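Local coordinates for uncharacterized protein Q99UF4 (Staphylococcus aureus, PDB 3B2N) that is probably the phosphorylation-receiving domain of a LuxR-family, DNA-binding response regulator that controls transcription, at residues A[21-24]-A[30-33]; A[79-84]-A[111-116]. One frame throughout, in Å; residues are numbered along the deposited sequence.

Contact 1: residues A[21-24]-A[30-33]. With NA (sodium ion), chain B.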
loop_
_atom_site.group_PDB
_atom_site.type_symbol
_atom_site.label_atom_id
_atom_site.label_comp_id
_atom_site.label_asym_id
_atom_site.label_seq_id
_atom_site.Cartn_x
_atom_site.Cartn_y
_atom_site.Cartn_z
ATOM N N GLN A 21 -3.121 -0.228 13.385
ATOM C CA GLN A 21 -2.666 0.104 14.751
ATOM C C GLN A 21 -1.160 0.174 14.910
ATOM O O GLN A 21 -0.642 1.101 15.576
ATOM C CB GLN A 21 -3.285 -0.827 15.800
ATOM C CG GLN A 21 -4.818 -0.626 15.861
ATOM C CD GLN A 21 -5.479 -1.643 16.772
ATOM O OE1 GLN A 21 -4.935 -2.728 17.029
ATOM N NE2 GLN A 21 -6.626 -1.278 17.307
ATOM N N LEU A 22 -0.461 -0.796 14.326
ATOM C CA LEU A 22 0.999 -0.900 14.586
ATOM C C LEU A 22 1.780 0.110 13.774
ATOM O O LEU A 22 2.754 0.668 14.252
ATOM C CB LEU A 22 1.519 -2.303 14.264
ATOM C CG LEU A 22 1.072 -3.344 15.288
ATOM C CD1 LEU A 22 1.453 -4.727 14.821
ATOM C CD2 LEU A 22 1.732 -3.007 16.613
ATOM N N ILE A 23 1.373 0.345 12.531
ATOM C CA ILE A 23 2.056 1.374 11.766
ATOM C C ILE A 23 2.068 2.754 12.463
ATOM O O ILE A 23 3.099 3.434 12.473
ATOM C CB ILE A 23 1.532 1.475 10.314
ATOM C CG1 ILE A 23 2.024 0.276 9.511
ATOM C CG2 ILE A 23 2.055 2.787 9.660
ATOM C CD1 ILE A 23 1.241 0.127 8.113
ATOM N N LYS A 24 0.944 3.159 13.050
ATOM C CA LYS A 24 0.885 4.389 13.806
ATOM C C LYS A 24 1.800 4.391 15.044
ATOM O O LYS A 24 2.319 5.444 15.411
ATOM C CB LYS A 24 -0.549 4.694 14.243
ATOM C CG LYS A 24 -1.357 5.406 13.170
ATOM C CD LYS A 24 -2.745 5.796 13.658
ATOM C CE LYS A 24 -3.543 4.578 14.156
ATOM N NZ LYS A 24 -4.997 4.935 14.211
ATOM N N GLU A 30 -0.150 9.200 10.080
ATOM C CA GLU A 30 -1.599 9.191 10.338
ATOM C C GLU A 30 -2.312 8.390 9.227
ATOM O O GLU A 30 -2.025 8.566 8.036
ATOM C CB GLU A 30 -2.132 10.617 10.436
ATOM C CG GLU A 30 -2.109 11.377 9.142
ATOM C CD GLU A 30 -2.794 12.732 9.240
ATOM O OE1 GLU A 30 -2.273 13.686 8.612
ATOM O OE2 GLU A 30 -3.845 12.847 9.928
ATOM N N ILE A 31 -3.194 7.482 9.634
ATOM C CA ILE A 31 -3.922 6.607 8.723
ATOM C C ILE A 31 -5.216 7.319 8.385
ATOM O O ILE A 31 -6.067 7.529 9.264
ATOM C CB ILE A 31 -4.266 5.214 9.362
ATOM C CG1 ILE A 31 -3.032 4.541 10.030
ATOM C CG2 ILE A 31 -4.891 4.265 8.329
ATOM C CD1 ILE A 31 -1.843 4.327 9.180
ATOM N N LEU A 32 -5.391 7.688 7.124
ATOM C CA LEU A 32 -6.616 8.385 6.712
ATOM C C LEU A 32 -7.824 7.466 6.475
ATOM O O LEU A 32 -8.963 7.889 6.622
ATOM C CB LEU A 32 -6.331 9.207 5.462
ATOM C CG LEU A 32 -5.882 10.650 5.504
ATOM C CD1 LEU A 32 -5.267 11.035 6.830
ATOM C CD2 LEU A 32 -4.945 10.874 4.319
ATOM N N ALA A 33 -7.566 6.218 6.067
ATOM C CA ALA A 33 -8.625 5.297 5.663
ATOM C C ALA A 33 -8.009 3.914 5.519
ATOM O O ALA A 33 -6.822 3.827 5.232
ATOM C CB ALA A 33 -9.241 5.750 4.290
HETATM NA NA NA B . 3.708 7.067 16.065
HETATM O O HOH W 1 5.774 6.120 17.148
HETATM O O HOH W 2 1.779 8.477 14.921
#
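I31 reaches from strand 29-35 to the last turns of helix 13-26, where its CG1 meets the aliphatic chain of K24 and its CD1 meets I23. The contact closes the first beta-alpha-beta unit of a CheY-like receiver domain, in which strand 4-9, helix 13-26 and strand 29-35 follow one another. The closest approach is 3.7 Å, between K24 CG and I31 CG1; K24 CD lies 3.8 Å from I31 CG1, and the two side chains slant across each other. In K24, chi1 (-84°) sets CG beside the backbone N, over I31 CG1, and the bend at chi3 (-57°) brings CE back to 4.2 Å from the same atom. On the inner flank I23 CG2 packs on I31 CD1 at 4.2 Å, a looser apolar contact. Both isoleucines also touch L6 of strand 4-9, and I23 continues onto I8 and I110; I23 is buried against the sheet, whereas K24 lies over I31 on the solvent side. Main-chain bonds from E30 to T4 and L6 hold the strand in the sheet. At the helix end, a sodium ion shared with G27 O and two waters is bound by K24 O at 2.2 Å.

Contact 2: residues A[79-84]-A[111-116]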
loop_
_atom_site.group_PDB
_atom_site.type_symbol
_atom_site.label_atom_id
_atom_site.label_comp_id
_atom_site.label_asym_id
_atom_site.label_seq_id
_atom_site.Cartn_x
_atom_site.Cartn_y
_atom_site.Cartn_z
ATOM N N LYS A 79 3.398 7.941 -2.980
ATOM C CA LYS A 79 4.311 6.794 -2.894
ATOM C C LYS A 79 3.490 5.504 -2.727
ATOM O O LYS A 79 2.462 5.479 -2.012
ATOM C CB LYS A 79 5.309 6.966 -1.752
ATOM C CG LYS A 79 6.088 8.293 -1.759
ATOM C CD LYS A 79 6.952 8.346 -2.963
ATOM C CE LYS A 79 7.980 9.465 -2.851
ATOM N NZ LYS A 79 8.636 9.573 -4.173
ATOM N N VAL A 80 3.891 4.441 -3.413
ATOM C CA VAL A 80 3.045 3.249 -3.395
ATOM C C VAL A 80 3.893 2.067 -2.988
ATOM O O VAL A 80 4.902 1.749 -3.662
ATOM C CB VAL A 80 2.378 2.949 -4.795
ATOM C CG1 VAL A 80 1.562 1.677 -4.722
ATOM C CG2 VAL A 80 1.549 4.147 -5.334
ATOM N N ILE A 81 3.466 1.392 -1.927
ATOM C CA ILE A 81 4.129 0.176 -1.490
ATOM C C ILE A 81 3.150 -0.991 -1.620
ATOM O O ILE A 81 2.059 -0.941 -1.045
ATOM C CB ILE A 81 4.600 0.335 -0.035
ATOM C CG1 ILE A 81 5.674 1.448 -0.020
ATOM C CG2 ILE A 81 5.141 -1.038 0.484
ATOM C CD1 ILE A 81 5.657 2.293 1.147
ATOM N N ILE A 82 3.533 -2.011 -2.381
ATOM C CA ILE A 82 2.803 -3.248 -2.411
ATOM C C ILE A 82 3.322 -4.175 -1.313
ATOM O O ILE A 82 4.528 -4.285 -1.108
ATOM C CB ILE A 82 2.884 -3.887 -3.784
ATOM C CG1 ILE A 82 2.239 -2.940 -4.816
ATOM C CG2 ILE A 82 2.355 -5.334 -3.795
ATOM C CD1 ILE A 82 1.374 -3.556 -5.807
ATOM N N VAL A 83 2.401 -4.828 -0.594
ATOM C CA VAL A 83 2.765 -5.694 0.533
ATOM C C VAL A 83 1.960 -6.938 0.319
ATOM O O VAL A 83 0.738 -6.853 0.359
ATOM C CB VAL A 83 2.350 -5.026 1.892
ATOM C CG1 VAL A 83 2.616 -5.941 3.073
ATOM C CG2 VAL A 83 3.101 -3.821 2.085
ATOM N N THR A 84 2.610 -8.084 0.064
ATOM C CA THR A 84 1.906 -9.287 -0.374
ATOM C C THR A 84 2.554 -10.557 0.168
ATOM O O THR A 84 3.748 -10.552 0.493
ATOM C CB THR A 84 1.869 -9.365 -1.947
ATOM O OG1 THR A 84 1.045 -10.460 -2.376
ATOM C CG2 THR A 84 3.320 -9.516 -2.537
ATOM N N GLU A 111 7.645 -3.490 11.524
ATOM C CA GLU A 111 8.863 -2.669 11.781
ATOM C C GLU A 111 9.693 -2.474 10.515
ATOM O O GLU A 111 10.092 -1.354 10.197
ATOM C CB GLU A 111 9.809 -3.341 12.794
ATOM C CG GLU A 111 9.319 -3.424 14.200
ATOM C CD GLU A 111 8.407 -4.645 14.493
ATOM O OE1 GLU A 111 7.617 -5.124 13.611
ATOM O OE2 GLU A 111 8.489 -5.121 15.656
ATOM N N GLU A 112 9.992 -3.571 9.806
ATOM C CA GLU A 112 10.700 -3.472 8.493
ATOM C C GLU A 112 9.866 -2.710 7.445
ATOM O O GLU A 112 10.363 -1.881 6.684
ATOM C CB GLU A 112 11.078 -4.872 8.024
ATOM C CG GLU A 112 12.123 -5.512 8.985
ATOM C CD GLU A 112 12.374 -7.005 8.756
ATOM O OE1 GLU A 112 11.434 -7.753 8.426
ATOM O OE2 GLU A 112 13.536 -7.441 8.921
ATOM N N LEU A 113 8.566 -2.959 7.449
ATOM C CA LEU A 113 7.713 -2.232 6.527
ATOM C C LEU A 113 7.784 -0.716 6.809
ATOM O O LEU A 113 7.905 0.082 5.881
ATOM C CB LEU A 113 6.273 -2.785 6.576
ATOM C CG LEU A 113 5.191 -1.923 5.931
ATOM C CD1 LEU A 113 5.451 -1.873 4.470
ATOM C CD2 LEU A 113 3.784 -2.443 6.235
ATOM N N VAL A 114 7.733 -0.326 8.085
ATOM C CA VAL A 114 7.876 1.085 8.474
ATOM C C VAL A 114 9.232 1.660 8.022
ATOM O O VAL A 114 9.273 2.726 7.441
ATOM C CB VAL A 114 7.608 1.325 10.011
ATOM C CG1 VAL A 114 8.181 2.677 10.492
ATOM C CG2 VAL A 114 6.074 1.166 10.343
ATOM N N GLU A 115 10.322 0.944 8.247
ATOM C CA GLU A 115 11.624 1.394 7.720
ATOM C C GLU A 115 11.540 1.623 6.215
ATOM O O GLU A 115 12.044 2.639 5.704
ATOM C CB GLU A 115 12.702 0.335 7.940
ATOM C CG GLU A 115 13.069 -0.003 9.349
ATOM C CD GLU A 115 14.279 -0.938 9.374
ATOM O OE1 GLU A 115 14.317 -1.873 10.226
ATOM O OE2 GLU A 115 15.173 -0.735 8.506
ATOM N N THR A 116 10.893 0.683 5.504
ATOM C CA THR A 116 10.753 0.804 4.065
ATOM C C THR A 116 9.951 2.035 3.628
ATOM O O THR A 116 10.362 2.761 2.728
ATOM C CB THR A 116 10.169 -0.481 3.450
ATOM O OG1 THR A 116 11.062 -1.579 3.747
ATOM C CG2 THR A 116 10.020 -0.304 1.970
#
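L113 puts one methyl, CD1, against two residues of strand 79-84, I81 and V83, and so packs helix 110-121 onto the parallel sheet of this CheY-like receiver domain. The strand is the fourth along the chain and the helix the last element, its inward side laid over one face of the sheet. Along the helix, E111 starts on the outer side, where it touches H26 of helix 13-26. E112 follows, its OE1 hydrogen-bonded to S109 N near the helix start. At L113 the side chain turns to the sheet, CG lying opposite the backbone N (chi1 166°). Its CD1 is 3.9 Å from V83 CG2, the two side chains meeting nearly at right angles, and 4.1 Å from I81 CG2, where the approach is more slanted. I81 and V83 are alternate residues of the strand and present their side chains on the same face, so a single methyl spans both. L113 also touches M19 of helix 13-26, which makes it common to two helices and the sheet; all three residues of the contact are buried. V114 touches H26. T116 again points toward the strand, but stays 5.1 Å (CG2 to I81 CD1) from it and rests instead on A102 and V104 of strand 102-105. Its hydroxyl is tied to its own helix: E112 O accepts both T116 N at 2.9 Å and T116 OG1 at 3.0 Å, the hydroxyl standing 38° out of the carbonyl plane.

In the fold
Contact 1 closes before contact 2 opens along the chain, and their centres lie 13 Å apart. Both reach the same five-stranded parallel sheet, ordered 29-35, 4-9, 52-55, 79-84, 102-105: contact 1 uses an outermost strand, contact 2 the one next to the opposite edge. Their helices, 13-26 and 110-121, pack side by side, and the contacts touch there, I23 CD1 lying 4.1 Å from L113 CD2 and I23 CG1 4.2 Å from V114 CG2. The first and last helices thus pack against each other on one face of the sheet through I23, L113 and V114, joining the beginning and end of the receiver domain, while the sodium ion stays peripheral, about 14 Å from the L113 side chain.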